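PDB 4E4U: mandalate racemase/muconate lactonizing enzyme, which is a putative member of the enolase superfamily, probably acting as a racemase, lactonizing enzyme or related enzyme on a substrate that is not established. Local coordinates for residues F165-P170 / D185-F190; E39-T44 / L386-G391; M212-A217 / E234-G239. All coordinates share one frame; numbering follows the deposited sequence.

Overall arrangement
Interactions 1 and 3 both belong to the enolase-type barrel domain and follow each other along the chain, their centres about 15 Å apart and their nearest atoms about 5 Å apart without touching. In each, one segment follows a barrel strand: residues 165-170 start on the last residue of strand 162-165, and residues 234-239 follow strand 231-233, at the strand ends where this family usually carries its active site. Interaction 2 encloses both in sequence, bringing residues 39-44 of the N-terminal domain against the tail 386-391; its centre lies about 23 Å from that of interaction 1. Interactions 2 and 3 both meet the third subunit. The dithiol ligand pocket, which includes Tyr-132 and Glu-154, involves none of these segments.

Interaction 1 of 3, residues F165-P170 / D185-F190; sequences FDPAGP and DRCELF
The carbonyl oxygen of Pro-167 is gripped by the side chain of Arg-186, which reaches it from the helix with two nitrogens side-on, NE and NH2. Arg-186 NE and NH2 each lie 2.9 Å from Pro-167 O, and both bonds are appreciably bent. The oxygen sits in the guanidinium plane, but the two donors differ in their relation to the carbonyl: NE is tilted modestly from its plane, NH2 stands well above it. The arginine chain is extended up to a bend at chi3 (71°) that turns the guanidinium onto this oxygen. Its remaining nitrogen, NH1, gives a weak hydrogen bond to Leu-400 O.

Asp-166 closes an Asx turn: Ala-168 N donates to Asp-166 OD1 over 2.9 Å, meeting the oxygen from above the carboxylate plane. The other oxygen, OD2, accepts from His-209 ND1 and Gln-211 NE2, so both carboxylate oxygens are engaged. Gln-211 NE2 also donates to Gly-169 O. In the enolase-type barrel this segment is the turn that leaves strand 162-165, and helix 181-198, which follows it, packs back over the turn.

Beside this polar part the contact is apolar. Pro-167 CB lies over one face of the Phe-190 ring, a CH-pi contact 3.8 Å from the ring centroid, while Pro-167 CG rests 3.7 Å from Cys-187 CA. Cys-187 SG nestles against Ala-168, 3.8 Å from Ala-168 CB. The Phe-165 and Phe-190 side chains run antiparallel past one another, with Phe-165 CE2 4.0 Å from Phe-190 CB.

Interaction 2 of 3, residues E39-T44 / L386-G391; sequences EIYSAT and LHLQMG
The rings of Tyr-41 and His-387 stand nearly perpendicular, planes at 85°, centroids 5.9 Å apart. Tyr-41 CE1 comes obliquely against two atoms of the imidazole, 4.0 Å from His-387 CE1 and equally near His-387 ND1. With CG anti to the backbone N (chi1 -167°), the Tyr-41 ring is carried toward His-387 and on past the imidazole, and its OH ends 3.7 Å from Leu-388 CD1. His-387 NE2 bonds outside the pair, to Gly-19 O.

This is a junction between the chain following strand 35-40, an outer strand of the N-terminal domain's three-stranded antiparallel sheet, and the chain's C-terminal tail; the Tyr-41 ring also meets the ring of His-309.

Next to the aromatic pair, Ala-43 points its methyl at the tail, with Ala-43 CB 3.8 Å from His-387 CB. Leu-386 brings both branches of its fork to the Ala-43 carbonyl: CD1 is 3.4 Å from Ala-43 O and CD2 is 3.6 Å from Ala-43 O. Within the tail, the extended side chain of Gln-389 runs alongside the backbone, so that Gln-389 OE1 accepts from Leu-386 N at 2.8 Å.

Interaction 3 of 3, residues M212-A217 / E234-G239; sequences MVPSSA and EPVPPG
Met-212 and Val-236 meet through backbone as much as side chain, and no classical hydrogen bond links their segments. Met-212 O receives a CA-H...O contact from Val-236 CA at 3.3 Å, with 145° at the hydrogen, and Pro-237 CD stands 3.3 Å from the same Met-212 O. In the reverse sense, Pro-235 O faces the methionine, 3.3 Å from Met-212 CB and 3.5 Å from Met-212 CE. The bend at chi3 (-75°) swings this terminal methyl back toward the oxygen.

The apolar contacts are branch against ring and methyl against ring. Val-236 CG1, anti to its own carbonyl carbon (chi1 -59°), reaches Pro-214 CD at 3.8 Å, and the valine side chain stands roughly perpendicular to that of the proline. Ala-217, one turn into the helix, sets its CB 3.8 Å from Pro-235 CB.

The residues leading into helix 214-224 and its first turn, with Val-213 at the N-cap, pack against the loop that leaves barrel strand 231-233. Phe-232 of that strand touches Met-212 and Ala-217. Tyr-303 of the second subunit packs on Pro-214 and Val-236, while helix 241-249 presents Val-247 to Pro-214 and Ala-217, and Ile-244 to Pro-235 and Val-236.

Interaction 1 of 3, residues F165-P170 / D185-F190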
loop_
_atom_site.group_PDB
_atom_site.type_symbol
_atom_site.label_atom_id
_atom_site.label_comp_id
_atom_site.label_asym_id
_atom_site.label_seq_id
_atom_site.Cartn_x
_atom_site.Cartn_y
_atom_site.Cartn_z
ATOM N N PHE A 165 36.602 -0.971 4.790
ATOM C CA PHE A 165 37.049 -1.552 6.063
ATOM C C PHE A 165 35.820 -2.022 6.835
ATOM O O PHE A 165 34.724 -1.490 6.637
ATOM C CB PHE A 165 37.876 -0.542 6.889
ATOM C CG PHE A 165 37.236 0.809 6.997
ATOM C CD1 PHE A 165 37.399 1.749 5.990
ATOM C CD2 PHE A 165 36.452 1.133 8.097
ATOM C CE1 PHE A 165 36.779 2.992 6.075
ATOM C CE2 PHE A 165 35.835 2.372 8.191
ATOM C CZ PHE A 165 36.002 3.303 7.178
ATOM N N ASP A 166 35.994 -3.037 7.684
ATOM C CA ASP A 166 34.901 -3.532 8.527
ATOM C C ASP A 166 35.325 -3.631 9.992
ATOM O O ASP A 166 35.915 -4.635 10.412
ATOM C CB ASP A 166 34.396 -4.902 8.057
ATOM C CG ASP A 166 33.219 -5.398 8.891
ATOM O OD1 ASP A 166 32.779 -4.660 9.795
ATOM O OD2 ASP A 166 32.728 -6.518 8.654
ATOM N N PRO A 167 35.011 -2.593 10.782
ATOM C CA PRO A 167 35.369 -2.572 12.203
ATOM C C PRO A 167 34.260 -3.112 13.115
ATOM O O PRO A 167 34.329 -2.928 14.336
ATOM C CB PRO A 167 35.600 -1.079 12.461
ATOM C CG PRO A 167 34.616 -0.408 11.556
ATOM C CD PRO A 167 34.431 -1.310 10.343
ATOM N N ALA A 168 33.264 -3.786 12.539
ATOM C CA ALA A 168 32.045 -4.120 13.282
ATOM C C ALA A 168 32.050 -5.483 13.983
ATOM O O ALA A 168 31.006 -5.946 14.442
ATOM C CB ALA A 168 30.830 -3.989 12.388
ATOM N N GLY A 169 33.219 -6.108 14.101
ATOM C CA GLY A 169 33.334 -7.327 14.885
ATOM C C GLY A 169 32.906 -8.571 14.131
ATOM O O GLY A 169 32.573 -8.509 12.948
ATOM N N PRO A 170 32.900 -9.720 14.813
ATOM C CA PRO A 170 32.634 -10.991 14.135
ATOM C C PRO A 170 31.241 -11.081 13.524
ATOM O O PRO A 170 30.255 -10.552 14.059
ATOM C CB PRO A 170 32.741 -12.016 15.268
ATOM C CG PRO A 170 33.642 -11.370 16.277
ATOM C CD PRO A 170 33.258 -9.916 16.228
ATOM N N ASP A 185 31.153 2.405 19.103
ATOM C CA ASP A 185 32.159 3.449 19.273
ATOM C C ASP A 185 33.352 3.224 18.346
ATOM O O ASP A 185 33.876 4.165 17.750
ATOM C CB ASP A 185 32.681 3.472 20.715
ATOM C CG ASP A 185 31.696 4.076 21.705
ATOM O OD1 ASP A 185 30.699 4.698 21.286
ATOM O OD2 ASP A 185 31.946 3.942 22.922
ATOM N N ARG A 186 33.791 1.975 18.243
ATOM C CA ARG A 186 34.943 1.641 17.414
ATOM C C ARG A 186 34.638 1.892 15.939
ATOM O O ARG A 186 35.486 2.394 15.202
ATOM C CB ARG A 186 35.362 0.186 17.635
ATOM C CG ARG A 186 36.555 -0.238 16.805
ATOM C CD ARG A 186 36.968 -1.653 17.143
ATOM N NE ARG A 186 35.987 -2.621 16.658
ATOM C CZ ARG A 186 35.719 -3.785 17.244
ATOM N NH1 ARG A 186 36.323 -4.134 18.374
ATOM N NH2 ARG A 186 34.828 -4.601 16.708
ATOM N N CYS A 187 33.426 1.555 15.512
ATOM C CA CYS A 187 33.028 1.780 14.122
ATOM C C CYS A 187 33.106 3.262 13.778
ATOM O O CYS A 187 33.629 3.649 12.728
ATOM C CB CYS A 187 31.604 1.277 13.871
ATOM S SG CYS A 187 31.423 -0.510 13.909
ATOM N N GLU A 188 32.599 4.087 14.688
ATOM C CA GLU A 188 32.618 5.529 14.521
ATOM C C GLU A 188 34.057 6.050 14.492
ATOM O O GLU A 188 34.399 6.912 13.674
ATOM C CB GLU A 188 31.846 6.178 15.669
ATOM C CG GLU A 188 31.062 7.391 15.273
ATOM C CD GLU A 188 30.318 8.013 16.435
ATOM O OE1 GLU A 188 29.723 7.278 17.268
ATOM O OE2 GLU A 188 30.321 9.253 16.501
ATOM N N LEU A 189 34.897 5.529 15.387
ATOM C CA LEU A 189 36.293 5.959 15.481
ATOM C C LEU A 189 37.093 5.614 14.226
ATOM O O LEU A 189 37.919 6.411 13.778
ATOM C CB LEU A 189 36.961 5.362 16.720
ATOM C CG LEU A 189 38.387 5.847 16.973
ATOM C CD1 LEU A 189 38.420 7.363 17.132
ATOM C CD2 LEU A 189 38.970 5.172 18.199
ATOM N N PHE A 190 36.858 4.432 13.658
ATOM C CA PHE A 190 37.497 4.076 12.393
ATOM C C PHE A 190 37.130 5.085 11.312
ATOM O O PHE A 190 38.000 5.568 10.582
ATOM C CB PHE A 190 37.094 2.673 11.944
ATOM C CG PHE A 190 38.072 1.603 12.333
ATOM C CD1 PHE A 190 38.174 1.177 13.655
ATOM C CD2 PHE A 190 38.874 1.003 11.374
ATOM C CE1 PHE A 190 39.068 0.175 14.013
ATOM C CE2 PHE A 190 39.775 0.008 11.723
ATOM C CZ PHE A 190 39.875 -0.407 13.044
#

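Interaction 2 of 3, residues E39-T44 / L386-G391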
loop_
_atom_site.group_PDB
_atom_site.type_symbol
_atom_site.label_atom_id
_atom_site.label_comp_id
_atom_site.label_asym_id
_atom_site.label_seq_id
_atom_site.Cartn_x
_atom_site.Cartn_y
_atom_site.Cartn_z
ATOM N N GLU A 39 35.707 -18.857 -13.556
ATOM C CA GLU A 39 35.905 -18.988 -12.121
ATOM C C GLU A 39 34.553 -19.146 -11.444
ATOM O O GLU A 39 33.562 -18.542 -11.867
ATOM C CB GLU A 39 36.657 -17.781 -11.543
ATOM C CG GLU A 39 36.940 -17.930 -10.054
ATOM C CD GLU A 39 37.979 -16.968 -9.508
ATOM O OE1 GLU A 39 38.548 -16.150 -10.269
ATOM O OE2 GLU A 39 38.232 -17.045 -8.284
ATOM N N ILE A 40 34.528 -19.976 -10.406
ATOM C CA ILE A 40 33.329 -20.282 -9.648
ATOM C C ILE A 40 33.456 -19.709 -8.241
ATOM O O ILE A 40 34.475 -19.916 -7.582
ATOM C CB ILE A 40 33.144 -21.808 -9.575
ATOM C CG1 ILE A 40 32.826 -22.350 -10.971
ATOM C CG2 ILE A 40 32.081 -22.198 -8.551
ATOM C CD1 ILE A 40 32.867 -23.852 -11.097
ATOM N N TYR A 41 32.432 -18.985 -7.785
ATOM C CA TYR A 41 32.429 -18.428 -6.436
ATOM C C TYR A 41 31.347 -19.141 -5.645
ATOM O O TYR A 41 30.154 -18.864 -5.808
ATOM C CB TYR A 41 32.166 -16.921 -6.459
ATOM C CG TYR A 41 32.451 -16.206 -5.152
ATOM C CD1 TYR A 41 33.755 -16.013 -4.727
ATOM C CD2 TYR A 41 31.426 -15.703 -4.359
ATOM C CE1 TYR A 41 34.036 -15.352 -3.547
ATOM C CE2 TYR A 41 31.701 -15.032 -3.172
ATOM C CZ TYR A 41 33.012 -14.866 -2.772
ATOM O OH TYR A 41 33.318 -14.207 -1.599
ATOM N N SER A 42 31.761 -20.094 -4.815
ATOM C CA SER A 42 30.817 -20.878 -4.027
ATOM C C SER A 42 31.574 -21.644 -2.962
ATOM O O SER A 42 32.498 -22.396 -3.275
ATOM C CB SER A 42 30.079 -21.874 -4.923
ATOM O OG SER A 42 29.029 -22.501 -4.214
ATOM N N ALA A 43 31.176 -21.467 -1.707
ATOM C CA ALA A 43 31.862 -22.133 -0.605
ATOM C C ALA A 43 30.908 -22.711 0.432
ATOM O O ALA A 43 31.298 -22.940 1.575
ATOM C CB ALA A 43 32.874 -21.192 0.050
ATOM N N THR A 44 29.659 -22.944 0.043
ATOM C CA THR A 44 28.746 -23.686 0.908
ATOM C C THR A 44 29.381 -25.020 1.303
ATOM O O THR A 44 29.321 -25.430 2.473
ATOM C CB THR A 44 27.416 -23.948 0.200
ATOM O OG1 THR A 44 26.885 -22.712 -0.285
ATOM C CG2 THR A 44 26.413 -24.581 1.151
ATOM N N LEU A 386 36.943 -23.626 4.588
ATOM C CA LEU A 386 36.246 -23.159 3.396
ATOM C C LEU A 386 36.869 -21.845 2.925
ATOM O O LEU A 386 37.681 -21.251 3.635
ATOM C CB LEU A 386 34.768 -22.949 3.706
ATOM C CG LEU A 386 33.976 -24.196 4.094
ATOM C CD1 LEU A 386 32.608 -23.817 4.620
ATOM C CD2 LEU A 386 33.864 -25.121 2.891
ATOM N N HIS A 387 36.494 -21.392 1.733
ATOM C CA HIS A 387 37.057 -20.165 1.185
ATOM C C HIS A 387 36.910 -18.988 2.151
ATOM O O HIS A 387 37.846 -18.194 2.325
ATOM C CB HIS A 387 36.401 -19.819 -0.143
ATOM C CG HIS A 387 37.085 -18.699 -0.852
ATOM N ND1 HIS A 387 36.453 -17.530 -1.204
ATOM C CD2 HIS A 387 38.377 -18.564 -1.237
ATOM C CE1 HIS A 387 37.320 -16.727 -1.795
ATOM N NE2 HIS A 387 38.491 -17.331 -1.836
ATOM N N LEU A 388 35.723 -18.892 2.752
ATOM C CA LEU A 388 35.415 -17.958 3.835
ATOM C C LEU A 388 34.569 -18.739 4.823
ATOM O O LEU A 388 33.937 -19.718 4.435
ATOM C CB LEU A 388 34.600 -16.765 3.324
ATOM C CG LEU A 388 35.315 -15.673 2.532
ATOM C CD1 LEU A 388 34.297 -14.692 1.970
ATOM C CD2 LEU A 388 36.318 -14.944 3.411
ATOM N N GLN A 389 34.547 -18.322 6.086
ATOM C CA GLN A 389 33.701 -18.961 7.095
ATOM C C GLN A 389 33.079 -17.929 8.022
ATOM O O GLN A 389 33.588 -16.807 8.147
ATOM C CB GLN A 389 34.504 -19.973 7.926
ATOM C CG GLN A 389 35.050 -21.117 7.094
ATOM C CD GLN A 389 35.752 -22.213 7.877
ATOM O OE1 GLN A 389 36.206 -23.194 7.285
ATOM N NE2 GLN A 389 35.853 -22.060 9.198
ATOM N N MET A 390 31.972 -18.300 8.662
ATOM C CA MET A 390 31.383 -17.464 9.704
ATOM C C MET A 390 31.771 -17.997 11.073
ATOM O O MET A 390 32.060 -19.185 11.222
ATOM C CB MET A 390 29.860 -17.395 9.560
ATOM C CG MET A 390 29.429 -16.994 8.161
ATOM S SD MET A 390 27.713 -16.522 7.995
ATOM C CE MET A 390 27.712 -14.906 8.767
ATOM N N GLY A 391 31.784 -17.115 12.068
ATOM C CA GLY A 391 32.096 -17.509 13.429
ATOM C C GLY A 391 31.157 -18.591 13.925
ATOM O O GLY A 391 29.967 -18.587 13.613
#

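Interaction 3 of 3, residues M212-A217 / E234-G239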
loop_
_atom_site.group_PDB
_atom_site.type_symbol
_atom_site.label_atom_id
_atom_site.label_comp_id
_atom_site.label_asym_id
_atom_site.label_seq_id
_atom_site.Cartn_x
_atom_site.Cartn_y
_atom_site.Cartn_z
ATOM N N MET A 212 24.494 -7.573 11.739
ATOM C CA MET A 212 23.464 -6.924 12.541
ATOM C C MET A 212 22.033 -7.317 12.224
ATOM O O MET A 212 21.702 -7.644 11.083
ATOM C CB MET A 212 23.581 -5.407 12.363
ATOM C CG MET A 212 24.800 -4.822 13.038
ATOM S SD MET A 212 25.313 -3.269 12.338
ATOM C CE MET A 212 26.041 -3.894 10.837
ATOM N N VAL A 213 21.188 -7.250 13.247
ATOM C CA VAL A 213 19.752 -7.129 13.023
ATOM C C VAL A 213 19.475 -5.677 12.590
ATOM O O VAL A 213 20.272 -4.776 12.861
ATOM C CB VAL A 213 18.935 -7.491 14.284
ATOM C CG1 VAL A 213 19.158 -8.944 14.662
ATOM C CG2 VAL A 213 19.268 -6.563 15.461
ATOM N N PRO A 214 18.354 -5.437 11.894
ATOM C CA PRO A 214 18.098 -4.081 11.386
ATOM C C PRO A 214 18.103 -2.989 12.451
ATOM O O PRO A 214 18.591 -1.897 12.177
ATOM C CB PRO A 214 16.718 -4.190 10.713
ATOM C CG PRO A 214 16.207 -5.546 11.030
ATOM C CD PRO A 214 17.364 -6.411 11.406
ATOM N N SER A 215 17.602 -3.262 13.649
ATOM C CA SER A 215 17.558 -2.206 14.657
ATOM C C SER A 215 18.971 -1.756 15.054
ATOM O O SER A 215 19.204 -0.573 15.352
ATOM C CB SER A 215 16.749 -2.645 15.881
ATOM O OG SER A 215 17.437 -3.641 16.613
ATOM N N SER A 216 19.912 -2.694 15.043
ATOM C CA SER A 216 21.309 -2.397 15.347
ATOM C C SER A 216 21.977 -1.668 14.190
ATOM O O SER A 216 22.713 -0.698 14.397
ATOM C CB SER A 216 22.056 -3.686 15.687
ATOM O OG SER A 216 23.428 -3.450 15.953
ATOM N N ALA A 217 21.714 -2.125 12.967
ATOM C CA ALA A 217 22.229 -1.446 11.778
ATOM C C ALA A 217 21.781 0.011 11.724
ATOM O O ALA A 217 22.545 0.888 11.327
ATOM C CB ALA A 217 21.820 -2.181 10.515
ATOM N N GLU A 234 25.961 -4.610 3.236
ATOM C CA GLU A 234 25.359 -5.764 3.920
ATOM C C GLU A 234 25.029 -5.491 5.388
ATOM O O GLU A 234 25.595 -6.120 6.288
ATOM C CB GLU A 234 26.292 -6.979 3.844
ATOM C CG GLU A 234 26.466 -7.580 2.463
ATOM C CD GLU A 234 26.761 -9.062 2.551
ATOM O OE1 GLU A 234 27.757 -9.429 3.207
ATOM O OE2 GLU A 234 25.979 -9.867 2.013
ATOM N N PRO A 235 24.117 -4.545 5.645
ATOM C CA PRO A 235 23.886 -4.203 7.054
ATOM C C PRO A 235 23.248 -5.336 7.849
ATOM O O PRO A 235 23.424 -5.380 9.061
ATOM C CB PRO A 235 22.949 -2.989 6.977
ATOM C CG PRO A 235 22.378 -3.025 5.580
ATOM C CD PRO A 235 23.441 -3.618 4.723
ATOM N N VAL A 236 22.547 -6.240 7.173
ATOM C CA VAL A 236 21.875 -7.359 7.818
ATOM C C VAL A 236 22.135 -8.605 6.970
ATOM O O VAL A 236 22.578 -8.492 5.823
ATOM C CB VAL A 236 20.350 -7.111 7.945
ATOM C CG1 VAL A 236 20.072 -5.845 8.751
ATOM C CG2 VAL A 236 19.697 -7.043 6.574
ATOM N N PRO A 237 21.865 -9.800 7.521
ATOM C CA PRO A 237 22.079 -11.003 6.713
ATOM C C PRO A 237 21.199 -11.026 5.467
ATOM O O PRO A 237 20.092 -10.471 5.470
ATOM C CB PRO A 237 21.673 -12.133 7.663
ATOM C CG PRO A 237 21.929 -11.577 9.028
ATOM C CD PRO A 237 21.523 -10.130 8.918
ATOM N N PRO A 238 21.669 -11.693 4.409
ATOM C CA PRO A 238 20.919 -11.767 3.152
ATOM C C PRO A 238 19.676 -12.636 3.310
ATOM O O PRO A 238 19.559 -13.395 4.280
ATOM C CB PRO A 238 21.911 -12.447 2.199
ATOM C CG PRO A 238 22.792 -13.272 3.106
ATOM C CD PRO A 238 22.933 -12.451 4.356
ATOM N N GLY A 239 18.749 -12.526 2.363
ATOM C CA GLY A 239 17.588 -13.403 2.358
ATOM C C GLY A 239 16.312 -12.825 2.931
ATOM O O GLY A 239 15.307 -13.526 3.030
#